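Local coordinates for protein L-lactate dehydrogenase (Trichomonas vaginalis, PDB 4UUL) that is a variant of an NAD-dependent lactate dehydrogenase, an enzyme that interconverts pyruvate and L-lactate and belongs to the malate dehydrogenase family, at residues Glu149-Asn160 against Pro244-Trp255; Met267-Tyr277 against Ile297-Val305. The protein carries 1 engineered substitution. One frame throughout, in Å; residues are numbered along the deposited sequence.

Contact 1 of 2, residues Glu149-Asn160 against Pro244-Trp255; sequences ENFSSLSMLDQN and PTKAAIQHMKAW
Two donors grip the amide oxygen OE1 of Q250: ND2 of N160, with a nearly straight N-H...O angle of 176°, and NZ of K246 at 2.9 Å from OE1, the two arriving from opposite faces of the amide. K246 NZ also bonds to the C59 carbonyl of the second subunit. The 149-160 segment carries the last strand of the parallel Rossmann sheet, 151-153, into helix 156-170, and helix 242-257 packs against both; the axes of the short segments 156-160 and 244-255 make an angle of 112°, with A247 CB only 3.5 Å from L157 N. Farther along lies L154, which contacts NADH in other structures of this protein, although none is bound here; CG is anti to the backbone N (chi1 -173°), which puts CD1 3.7 Å from H251 CB and CD2 near A248 CB. The H251 ring is held at two corners: NE2 bonds to S152 OG at 2.8 Å, while ND1 bonds to a water, which accepts from S155 N. That same S152 OG sits over one face of W255, 3.1 Å from CZ3, and S152 CB makes a CH-pi contact there. A further water, donating to E149 O, accepts from W255 NE1 at 3.0 Å.

Contact 2 of 2, residues Met267-Tyr277 against Ile297-Val305; sequences MGIPVPEGNPY and IHVVEGFKV
Strands 267-270 and 297-299 run nearly perpendicular, 95° between their short axes, and the 9.4 Å separation of those axes at closest approach leaves the meeting to side chains; farther on the two segments converge to 6.8 Å between the CA atoms of P276 and E301. I297 CD1 reaches I269 CG2 at 3.8 Å and also touches the sulfur of M267. V299 splits its branches: CG2 packs on I269 CD1 and P272 CG, whereas CG1 lies at the edge of the Y277 ring, 3.6 Å from CE2. Both strands are outer members of one three-stranded antiparallel sheet in the C-terminal domain, separated by strand 284-291, and the contact therefore bridges the sheet's two borders and the loops that leave them. In the loop after strand 267-270, a type I turn from P272 to N275 runs into an Asx turn, in which N275 OD1 accepts from Y277 N; N275 ND2 returns to P272 O at 2.9 Å, almost in line with the carbonyl. Y277, with chi1 -61° setting CG anti to its carbonyl carbon, sends its hydroxyl to the opposing backbone. There OH donates to V300 O at 2.6 Å and accepts from F303 N at 3.0 Å, two bonds that fix the phenol end, while V305 CG2 packs on CD1. W183 adds an edge-to-face ring contact to Y277. P276 CG lies over one face of the same ring and meets E301 OE2, which takes a 2.6 Å bond from a water that also donates to G274 O.

Overall arrangement
Contacts 1 and 2 follow one another along the chain, the first closing at helix 242-257 before strand 265-270 opens the second. Their centres are 16 Å apart, yet they touch directly: S153 N lies 2.8 Å from G268 O, a probable hydrogen bond joining strand 151-153, at the border of the parallel sheet, to strand 265-270, at the border of the three-stranded antiparallel one. Helix 242-257 lies against both, with H251 touching M267 and W255 touching I297. Contact 1 is buried near the chain centre; contact 2 lies farther out, partly buried. Together they physically connect the nucleotide-binding fold to the three-stranded antiparallel sheet of the C-terminal domain and the loops that leave it.

Contact 1 of 2, residues Glu149-Asn160 against Pro244-Trp255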
loop_
_atom_site.group_PDB
_atom_site.type_symbol
_atom_site.label_atom_id
_atom_site.label_comp_id
_atom_site.label_asym_id
_atom_site.label_seq_id
_atom_site.Cartn_x
_atom_site.Cartn_y
_atom_site.Cartn_z
ATOM N N GLU B 149 -17.633 -23.442 1.318
ATOM C CA GLU B 149 -17.486 -22.391 0.331
ATOM C C GLU B 149 -17.160 -21.021 0.940
ATOM O O GLU B 149 -16.748 -20.105 0.240
ATOM C CB GLU B 149 -18.786 -22.329 -0.484
ATOM C CG GLU B 149 -19.045 -23.545 -1.400
ATOM C CD GLU B 149 -19.270 -24.897 -0.670
ATOM O OE1 GLU B 149 -19.979 -24.952 0.377
ATOM O OE2 GLU B 149 -18.699 -25.898 -1.176
ATOM N N ASN B 150 -17.376 -20.872 2.242
ATOM C CA ASN B 150 -17.069 -19.622 2.906
ATOM C C ASN B 150 -15.595 -19.432 3.291
ATOM O O ASN B 150 -15.250 -18.355 3.772
ATOM C CB ASN B 150 -17.908 -19.453 4.179
ATOM C CG ASN B 150 -19.420 -19.369 3.918
ATOM O OD1 ASN B 150 -20.134 -20.342 4.111
ATOM N ND2 ASN B 150 -19.892 -18.216 3.483
ATOM N N PHE B 151 -14.761 -20.452 3.085
ATOM C CA PHE B 151 -13.396 -20.447 3.646
ATOM C C PHE B 151 -12.333 -20.762 2.633
ATOM O O PHE B 151 -12.471 -21.671 1.821
ATOM C CB PHE B 151 -13.286 -21.519 4.752
ATOM C CG PHE B 151 -14.107 -21.187 5.973
ATOM C CD1 PHE B 151 -13.589 -20.407 6.986
ATOM C CD2 PHE B 151 -15.409 -21.624 6.089
ATOM C CE1 PHE B 151 -14.353 -20.058 8.083
ATOM C CE2 PHE B 151 -16.209 -21.275 7.204
ATOM C CZ PHE B 151 -15.665 -20.501 8.198
ATOM N N SER B 152 -11.205 -20.069 2.753
ATOM C CA SER B 152 -10.011 -20.423 2.007
ATOM C C SER B 152 -8.783 -19.903 2.759
ATOM O O SER B 152 -8.936 -19.092 3.664
ATOM C CB SER B 152 -10.070 -19.920 0.565
ATOM O OG SER B 152 -10.065 -18.525 0.502
ATOM N N SER B 153 -7.615 -20.364 2.336
ATOM C CA SER B 153 -6.366 -19.941 2.913
ATOM C C SER B 153 -5.400 -19.490 1.833
ATOM O O SER B 153 -5.539 -19.811 0.656
ATOM C CB SER B 153 -5.736 -21.030 3.775
ATOM O OG SER B 153 -5.321 -22.177 3.043
ATOM N N LEU B 154 -4.466 -18.613 2.218
ATOM C CA LEU B 154 -3.609 -17.913 1.288
ATOM C C LEU B 154 -2.335 -18.673 0.930
ATOM O O LEU B 154 -1.433 -18.746 1.755
ATOM C CB LEU B 154 -3.227 -16.541 1.891
ATOM C CG LEU B 154 -2.471 -15.628 0.952
ATOM C CD1 LEU B 154 -3.313 -15.239 -0.239
ATOM C CD2 LEU B 154 -2.002 -14.394 1.648
ATOM N N SER B 155 -2.213 -19.087 -0.313
ATOM C CA SER B 155 -0.979 -19.676 -0.844
ATOM C C SER B 155 -0.400 -18.814 -1.991
ATOM O O SER B 155 0.688 -19.120 -2.464
ATOM C CB SER B 155 -1.193 -21.142 -1.227
ATOM O OG SER B 155 -2.238 -21.224 -2.104
ATOM N N MET B 156 -1.028 -17.671 -2.294
ATOM C CA MET B 156 -0.513 -16.879 -3.428
ATOM C C MET B 156 0.827 -16.172 -3.194
ATOM O O MET B 156 1.501 -15.851 -4.156
ATOM C CB MET B 156 -1.541 -15.837 -3.906
ATOM C CG MET B 156 -2.519 -16.423 -4.910
ATOM S SD MET B 156 -1.797 -17.040 -6.425
ATOM C CE MET B 156 -0.977 -15.547 -6.985
ATOM N N LEU B 157 1.215 -15.917 -1.947
ATOM C CA LEU B 157 2.533 -15.372 -1.720
ATOM C C LEU B 157 3.591 -16.331 -2.231
ATOM O O LEU B 157 4.561 -15.911 -2.890
ATOM C CB LEU B 157 2.783 -15.043 -0.255
ATOM C CG LEU B 157 4.146 -14.514 0.150
ATOM C CD1 LEU B 157 4.549 -13.267 -0.665
ATOM C CD2 LEU B 157 4.206 -14.263 1.621
ATOM N N ASP B 158 3.439 -17.604 -1.907
ATOM C CA ASP B 158 4.405 -18.582 -2.364
ATOM C C ASP B 158 4.384 -18.764 -3.878
ATOM O O ASP B 158 5.438 -18.908 -4.517
ATOM C CB ASP B 158 4.133 -19.909 -1.684
ATOM C CG ASP B 158 3.963 -19.733 -0.221
ATOM O OD1 ASP B 158 2.824 -19.372 0.265
ATOM O OD2 ASP B 158 4.989 -19.982 0.437
ATOM N N GLN B 159 3.192 -18.704 -4.464
ATOM C CA GLN B 159 3.107 -18.758 -5.909
ATOM C C GLN B 159 3.839 -17.580 -6.553
ATOM O O GLN B 159 4.595 -17.755 -7.503
ATOM C CB GLN B 159 1.645 -18.812 -6.393
ATOM C CG GLN B 159 1.577 -18.807 -7.896
ATOM C CD GLN B 159 0.194 -19.041 -8.459
ATOM O OE1 GLN B 159 -0.438 -20.030 -8.093
ATOM N NE2 GLN B 159 -0.231 -18.247 -9.413
ATOM N N ASN B 160 3.602 -16.377 -6.056
ATOM C CA ASN B 160 4.240 -15.181 -6.587
ATOM C C ASN B 160 5.751 -15.278 -6.446
ATOM O O ASN B 160 6.483 -14.921 -7.390
ATOM C CB ASN B 160 3.665 -13.905 -5.960
ATOM C CG ASN B 160 2.281 -13.605 -6.467
ATOM O OD1 ASN B 160 1.900 -14.000 -7.569
ATOM N ND2 ASN B 160 1.538 -12.855 -5.691
ATOM N N PRO B 244 2.803 -10.159 1.405
ATOM C CA PRO B 244 1.580 -10.934 1.735
ATOM C C PRO B 244 0.322 -10.119 1.523
ATOM O O PRO B 244 -0.699 -10.687 1.155
ATOM C CB PRO B 244 1.784 -11.341 3.194
ATOM C CG PRO B 244 2.845 -10.439 3.725
ATOM C CD PRO B 244 3.729 -10.106 2.548
ATOM N N THR B 245 0.385 -8.801 1.716
ATOM C CA THR B 245 -0.795 -7.979 1.501
ATOM C C THR B 245 -1.198 -8.014 0.029
ATOM O O THR B 245 -2.374 -8.159 -0.314
ATOM C CB THR B 245 -0.549 -6.535 1.950
ATOM O OG1 THR B 245 -0.322 -6.478 3.367
ATOM C CG2 THR B 245 -1.739 -5.668 1.641
ATOM N N LYS B 246 -0.213 -7.877 -0.866
ATOM C CA LYS B 246 -0.438 -7.912 -2.306
ATOM C C LYS B 246 -1.127 -9.243 -2.662
ATOM O O LYS B 246 -2.099 -9.289 -3.401
ATOM C CB LYS B 246 0.868 -7.703 -3.042
ATOM C CG LYS B 246 0.754 -7.613 -4.569
ATOM C CD LYS B 246 0.731 -8.919 -5.307
ATOM C CE LYS B 246 0.572 -8.673 -6.809
ATOM N NZ LYS B 246 0.660 -9.929 -7.586
ATOM N N ALA B 247 -0.583 -10.358 -2.171
ATOM C CA ALA B 247 -1.144 -11.667 -2.442
ATOM C C ALA B 247 -2.562 -11.812 -1.868
ATOM O O ALA B 247 -3.416 -12.424 -2.492
ATOM C CB ALA B 247 -0.241 -12.747 -1.844
ATOM N N ALA B 248 -2.790 -11.278 -0.664
ATOM C CA ALA B 248 -4.091 -11.354 -0.034
ATOM C C ALA B 248 -5.177 -10.653 -0.831
ATOM O O ALA B 248 -6.275 -11.186 -1.040
ATOM C CB ALA B 248 -4.047 -10.858 1.381
ATOM N N ILE B 249 -4.908 -9.430 -1.219
ATOM C CA ILE B 249 -5.838 -8.684 -2.062
ATOM C C ILE B 249 -6.076 -9.407 -3.365
ATOM O O ILE B 249 -7.221 -9.553 -3.792
ATOM C CB ILE B 249 -5.360 -7.246 -2.291
ATOM C CG1 ILE B 249 -5.444 -6.491 -0.950
ATOM C CG2 ILE B 249 -6.174 -6.521 -3.392
ATOM C CD1 ILE B 249 -4.797 -5.161 -0.988
ATOM N N GLN B 250 -5.002 -9.881 -3.981
ATOM C CA GLN B 250 -5.089 -10.605 -5.243
ATOM C C GLN B 250 -6.021 -11.837 -5.123
ATOM O O GLN B 250 -6.919 -12.067 -5.938
ATOM C CB GLN B 250 -3.689 -11.049 -5.644
ATOM C CG GLN B 250 -3.626 -11.827 -6.942
ATOM C CD GLN B 250 -2.220 -12.003 -7.429
ATOM O OE1 GLN B 250 -1.239 -11.867 -6.662
ATOM N NE2 GLN B 250 -2.081 -12.311 -8.699
ATOM N N HIS B 251 -5.858 -12.597 -4.053
ATOM C CA HIS B 251 -6.700 -13.757 -3.808
ATOM C C HIS B 251 -8.132 -13.336 -3.585
ATOM O O HIS B 251 -9.055 -13.877 -4.208
ATOM C CB HIS B 251 -6.151 -14.496 -2.572
ATOM C CG HIS B 251 -6.929 -15.699 -2.130
ATOM N ND1 HIS B 251 -6.349 -16.921 -1.880
ATOM C CD2 HIS B 251 -8.239 -15.833 -1.765
ATOM C CE1 HIS B 251 -7.251 -17.756 -1.433
ATOM N NE2 HIS B 251 -8.409 -17.124 -1.332
ATOM N N MET B 252 -8.363 -12.377 -2.685
ATOM C CA MET B 252 -9.733 -11.973 -2.394
ATOM C C MET B 252 -10.426 -11.384 -3.631
ATOM O O MET B 252 -11.600 -11.671 -3.863
ATOM C CB MET B 252 -9.784 -11.012 -1.224
ATOM C CG MET B 252 -11.223 -10.731 -0.746
ATOM S SD MET B 252 -12.022 -12.130 0.053
ATOM C CE MET B 252 -11.320 -11.972 1.716
ATOM N N LYS B 253 -9.732 -10.560 -4.407
ATOM C CA LYS B 253 -10.347 -9.977 -5.579
ATOM C C LYS B 253 -10.746 -11.050 -6.592
ATOM O O LYS B 253 -11.834 -10.991 -7.186
ATOM C CB LYS B 253 -9.374 -8.951 -6.184
ATOM C CG LYS B 253 -10.013 -8.068 -7.251
ATOM C CD LYS B 253 -9.022 -7.081 -7.799
ATOM C CE LYS B 253 -9.668 -6.139 -8.781
ATOM N NZ LYS B 253 -8.722 -5.027 -9.079
ATOM N N ALA B 254 -9.879 -12.043 -6.775
ATOM C CA ALA B 254 -10.207 -13.170 -7.641
ATOM C C ALA B 254 -11.424 -13.947 -7.090
ATOM O O ALA B 254 -12.313 -14.322 -7.850
ATOM C CB ALA B 254 -9.045 -14.102 -7.751
ATOM N N TRP B 255 -11.442 -14.187 -5.791
ATOM C CA TRP B 255 -12.536 -14.909 -5.143
ATOM C C TRP B 255 -13.861 -14.188 -5.296
ATOM O O TRP B 255 -14.922 -14.804 -5.451
ATOM C CB TRP B 255 -12.199 -15.127 -3.665
ATOM C CG TRP B 255 -13.005 -16.144 -2.960
ATOM C CD1 TRP B 255 -13.918 -17.013 -3.479
ATOM C CD2 TRP B 255 -12.921 -16.424 -1.556
ATOM N NE1 TRP B 255 -14.418 -17.805 -2.459
ATOM C CE2 TRP B 255 -13.796 -17.492 -1.292
ATOM C CE3 TRP B 255 -12.175 -15.877 -0.507
ATOM C CZ2 TRP B 255 -13.935 -18.029 -0.018
ATOM C CZ3 TRP B 255 -12.314 -16.399 0.769
ATOM C CH2 TRP B 255 -13.192 -17.480 0.999
HETATM O O HOH W 1 -15.268 -20.649 -2.072
HETATM O O HOH W 2 -3.918 -18.128 -2.325
HETATM O O HOH W 3 0.734 -12.261 -9.397
#

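Contact 2 of 2, residues Met267-Tyr277 against Ile297-Val305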
loop_
_atom_site.group_PDB
_atom_site.type_symbol
_atom_site.label_atom_id
_atom_site.label_comp_id
_atom_site.label_asym_id
_atom_site.label_seq_id
_atom_site.Cartn_x
_atom_site.Cartn_y
_atom_site.Cartn_z
ATOM N N MET B 267 -4.729 -21.717 -4.329
ATOM C CA MET B 267 -5.554 -21.326 -3.223
ATOM C C MET B 267 -5.778 -22.529 -2.288
ATOM O O MET B 267 -6.055 -23.629 -2.764
ATOM C CB MET B 267 -6.932 -20.856 -3.719
ATOM C CG MET B 267 -6.888 -19.643 -4.605
ATOM S SD MET B 267 -8.542 -19.199 -5.220
ATOM C CE MET B 267 -8.379 -17.489 -5.423
ATOM N N GLY B 268 -5.693 -22.309 -0.970
ATOM C CA GLY B 268 -6.062 -23.334 -0.012
ATOM C C GLY B 268 -7.555 -23.373 0.095
ATOM O O GLY B 268 -8.176 -22.371 0.435
ATOM N N ILE B 269 -8.140 -24.541 -0.154
ATOM C CA ILE B 269 -9.591 -24.689 -0.052
ATOM C C ILE B 269 -9.902 -25.978 0.666
ATOM O O ILE B 269 -9.130 -26.931 0.614
ATOM C CB ILE B 269 -10.311 -24.634 -1.412
ATOM C CG1 ILE B 269 -9.695 -25.647 -2.381
ATOM C CG2 ILE B 269 -10.268 -23.247 -1.995
ATOM C CD1 ILE B 269 -10.555 -25.901 -3.614
ATOM N N PRO B 270 -11.050 -26.008 1.353
ATOM C CA PRO B 270 -11.550 -27.311 1.818
ATOM C C PRO B 270 -11.532 -28.278 0.651
ATOM O O PRO B 270 -12.037 -27.969 -0.417
ATOM C CB PRO B 270 -12.998 -26.979 2.236
ATOM C CG PRO B 270 -12.922 -25.522 2.628
ATOM C CD PRO B 270 -12.016 -24.933 1.569
ATOM N N VAL B 271 -10.980 -29.461 0.850
ATOM C CA VAL B 271 -10.800 -30.364 -0.277
ATOM C C VAL B 271 -12.142 -30.750 -0.856
ATOM O O VAL B 271 -12.972 -31.280 -0.137
ATOM C CB VAL B 271 -10.036 -31.653 0.147
ATOM C CG1 VAL B 271 -10.083 -32.703 -0.919
ATOM C CG2 VAL B 271 -8.587 -31.328 0.523
ATOM N N PRO B 272 -12.361 -30.542 -2.174
ATOM C CA PRO B 272 -13.622 -30.984 -2.788
ATOM C C PRO B 272 -13.665 -32.498 -2.940
ATOM O O PRO B 272 -12.730 -33.100 -3.386
ATOM C CB PRO B 272 -13.629 -30.323 -4.190
ATOM C CG PRO B 272 -12.586 -29.257 -4.143
ATOM C CD PRO B 272 -11.561 -29.741 -3.113
ATOM N N GLU B 273 -14.781 -33.110 -2.597
ATOM C CA GLU B 273 -14.943 -34.549 -2.771
ATOM C C GLU B 273 -14.650 -34.976 -4.198
ATOM O O GLU B 273 -14.048 -36.045 -4.436
ATOM C CB GLU B 273 -16.345 -35.017 -2.362
ATOM C CG GLU B 273 -16.508 -36.569 -2.354
ATOM C CD GLU B 273 -17.848 -37.017 -1.794
ATOM O OE1 GLU B 273 -18.540 -36.186 -1.166
ATOM O OE2 GLU B 273 -18.207 -38.205 -1.983
ATOM N N GLY B 274 -15.070 -34.203 -5.175
ATOM C CA GLY B 274 -14.813 -34.723 -6.533
ATOM C C GLY B 274 -13.439 -34.500 -7.159
ATOM O O GLY B 274 -13.281 -34.725 -8.348
ATOM N N ASN B 275 -12.447 -34.052 -6.384
ATOM C CA ASN B 275 -11.251 -33.482 -6.996
ATOM C C ASN B 275 -10.472 -34.477 -7.834
ATOM O O ASN B 275 -10.453 -35.668 -7.543
ATOM C CB ASN B 275 -10.351 -32.790 -5.959
ATOM C CG ASN B 275 -9.534 -33.772 -5.137
ATOM O OD1 ASN B 275 -8.455 -34.222 -5.533
ATOM N ND2 ASN B 275 -10.041 -34.106 -3.990
ATOM N N PRO B 276 -9.806 -34.001 -8.891
ATOM C CA PRO B 276 -9.217 -35.017 -9.775
ATOM C C PRO B 276 -7.776 -35.371 -9.420
ATOM O O PRO B 276 -7.127 -36.069 -10.217
ATOM C CB PRO B 276 -9.307 -34.371 -11.153
ATOM C CG PRO B 276 -9.157 -32.912 -10.848
ATOM C CD PRO B 276 -9.876 -32.685 -9.530
ATOM N N TYR B 277 -7.294 -34.959 -8.236
ATOM C CA TYR B 277 -5.869 -35.145 -7.906
ATOM C C TYR B 277 -5.616 -36.119 -6.758
ATOM O O TYR B 277 -4.504 -36.226 -6.243
ATOM C CB TYR B 277 -5.211 -33.792 -7.685
ATOM C CG TYR B 277 -5.300 -32.949 -8.941
ATOM C CD1 TYR B 277 -4.725 -33.372 -10.140
ATOM C CD2 TYR B 277 -5.972 -31.741 -8.936
ATOM C CE1 TYR B 277 -4.880 -32.646 -11.316
ATOM C CE2 TYR B 277 -6.090 -30.979 -10.091
ATOM C CZ TYR B 277 -5.527 -31.422 -11.278
ATOM O OH TYR B 277 -5.645 -30.721 -12.466
ATOM N N ILE B 297 -15.069 -20.945 -6.456
ATOM C CA ILE B 297 -13.740 -21.472 -6.702
ATOM C C ILE B 297 -13.852 -22.860 -7.315
ATOM O O ILE B 297 -14.625 -23.685 -6.832
ATOM C CB ILE B 297 -12.911 -21.559 -5.383
ATOM C CG1 ILE B 297 -12.760 -20.173 -4.750
ATOM C CG2 ILE B 297 -11.517 -22.114 -5.656
ATOM C CD1 ILE B 297 -12.105 -20.220 -3.376
ATOM N N HIS B 298 -13.050 -23.137 -8.346
ATOM C CA HIS B 298 -12.982 -24.484 -8.932
ATOM C C HIS B 298 -11.555 -24.927 -9.053
ATOM O O HIS B 298 -10.711 -24.155 -9.429
ATOM C CB HIS B 298 -13.620 -24.508 -10.328
ATOM C CG HIS B 298 -15.019 -23.996 -10.351
ATOM N ND1 HIS B 298 -16.097 -24.784 -10.036
ATOM C CD2 HIS B 298 -15.517 -22.766 -10.599
ATOM C CE1 HIS B 298 -17.207 -24.072 -10.126
ATOM N NE2 HIS B 298 -16.880 -22.843 -10.471
ATOM N N VAL B 299 -11.267 -26.165 -8.734
ATOM C CA VAL B 299 -9.978 -26.747 -8.997
ATOM C C VAL B 299 -9.825 -26.957 -10.507
ATOM O O VAL B 299 -10.700 -27.484 -11.166
ATOM C CB VAL B 299 -9.844 -28.101 -8.245
ATOM C CG1 VAL B 299 -8.574 -28.808 -8.626
ATOM C CG2 VAL B 299 -9.910 -27.928 -6.738
ATOM N N VAL B 300 -8.700 -26.522 -11.038
ATOM C CA VAL B 300 -8.424 -26.587 -12.465
ATOM C C VAL B 300 -8.110 -28.039 -12.796
ATOM O O VAL B 300 -7.258 -28.668 -12.140
ATOM C CB VAL B 300 -7.237 -25.717 -12.810
ATOM C CG1 VAL B 300 -6.901 -25.853 -14.294
ATOM C CG2 VAL B 300 -7.527 -24.257 -12.458
ATOM N N GLU B 301 -8.823 -28.559 -13.792
ATOM C CA GLU B 301 -8.625 -29.931 -14.242
ATOM C C GLU B 301 -7.508 -30.018 -15.269
ATOM O O GLU B 301 -7.208 -29.029 -15.901
ATOM C CB GLU B 301 -9.913 -30.466 -14.882
ATOM C CG GLU B 301 -11.130 -30.369 -13.991
ATOM C CD GLU B 301 -11.670 -31.688 -13.500
ATOM O OE1 GLU B 301 -11.601 -32.696 -14.219
ATOM O OE2 GLU B 301 -12.233 -31.710 -12.398
ATOM N N GLY B 302 -6.912 -31.191 -15.450
ATOM C CA GLY B 302 -6.067 -31.418 -16.600
ATOM C C GLY B 302 -4.587 -31.404 -16.320
ATOM O O GLY B 302 -3.791 -31.723 -17.176
ATOM N N PHE B 303 -4.189 -31.043 -15.115
ATOM C CA PHE B 303 -2.786 -31.146 -14.758
ATOM C C PHE B 303 -2.399 -32.612 -14.572
ATOM O O PHE B 303 -3.237 -33.483 -14.309
ATOM C CB PHE B 303 -2.465 -30.283 -13.531
ATOM C CG PHE B 303 -2.550 -28.779 -13.832
ATOM C CD1 PHE B 303 -1.709 -28.231 -14.799
ATOM C CD2 PHE B 303 -3.460 -27.969 -13.181
ATOM C CE1 PHE B 303 -1.794 -26.881 -15.124
ATOM C CE2 PHE B 303 -3.532 -26.617 -13.475
ATOM C CZ PHE B 303 -2.709 -26.072 -14.440
ATOM N N LYS B 304 -1.113 -32.891 -14.722
ATOM C CA LYS B 304 -0.617 -34.265 -14.702
ATOM C C LYS B 304 0.098 -34.530 -13.409
ATOM O O LYS B 304 0.802 -33.661 -12.876
ATOM C CB LYS B 304 0.357 -34.471 -15.839
ATOM C CG LYS B 304 -0.320 -34.411 -17.207
ATOM C CD LYS B 304 0.559 -34.980 -18.315
ATOM C CE LYS B 304 1.795 -34.119 -18.556
ATOM N NZ LYS B 304 2.454 -34.478 -19.851
ATOM N N VAL B 305 -0.090 -35.727 -12.889
ATOM C CA VAL B 305 0.549 -36.104 -11.653
ATOM C C VAL B 305 1.572 -37.221 -11.924
ATOM O O VAL B 305 1.229 -38.391 -12.013
ATOM C CB VAL B 305 -0.468 -36.548 -10.595
ATOM C CG1 VAL B 305 0.249 -36.846 -9.272
ATOM C CG2 VAL B 305 -1.545 -35.475 -10.368
HETATM O O HOH W 4 -13.409 -33.552 -11.003
#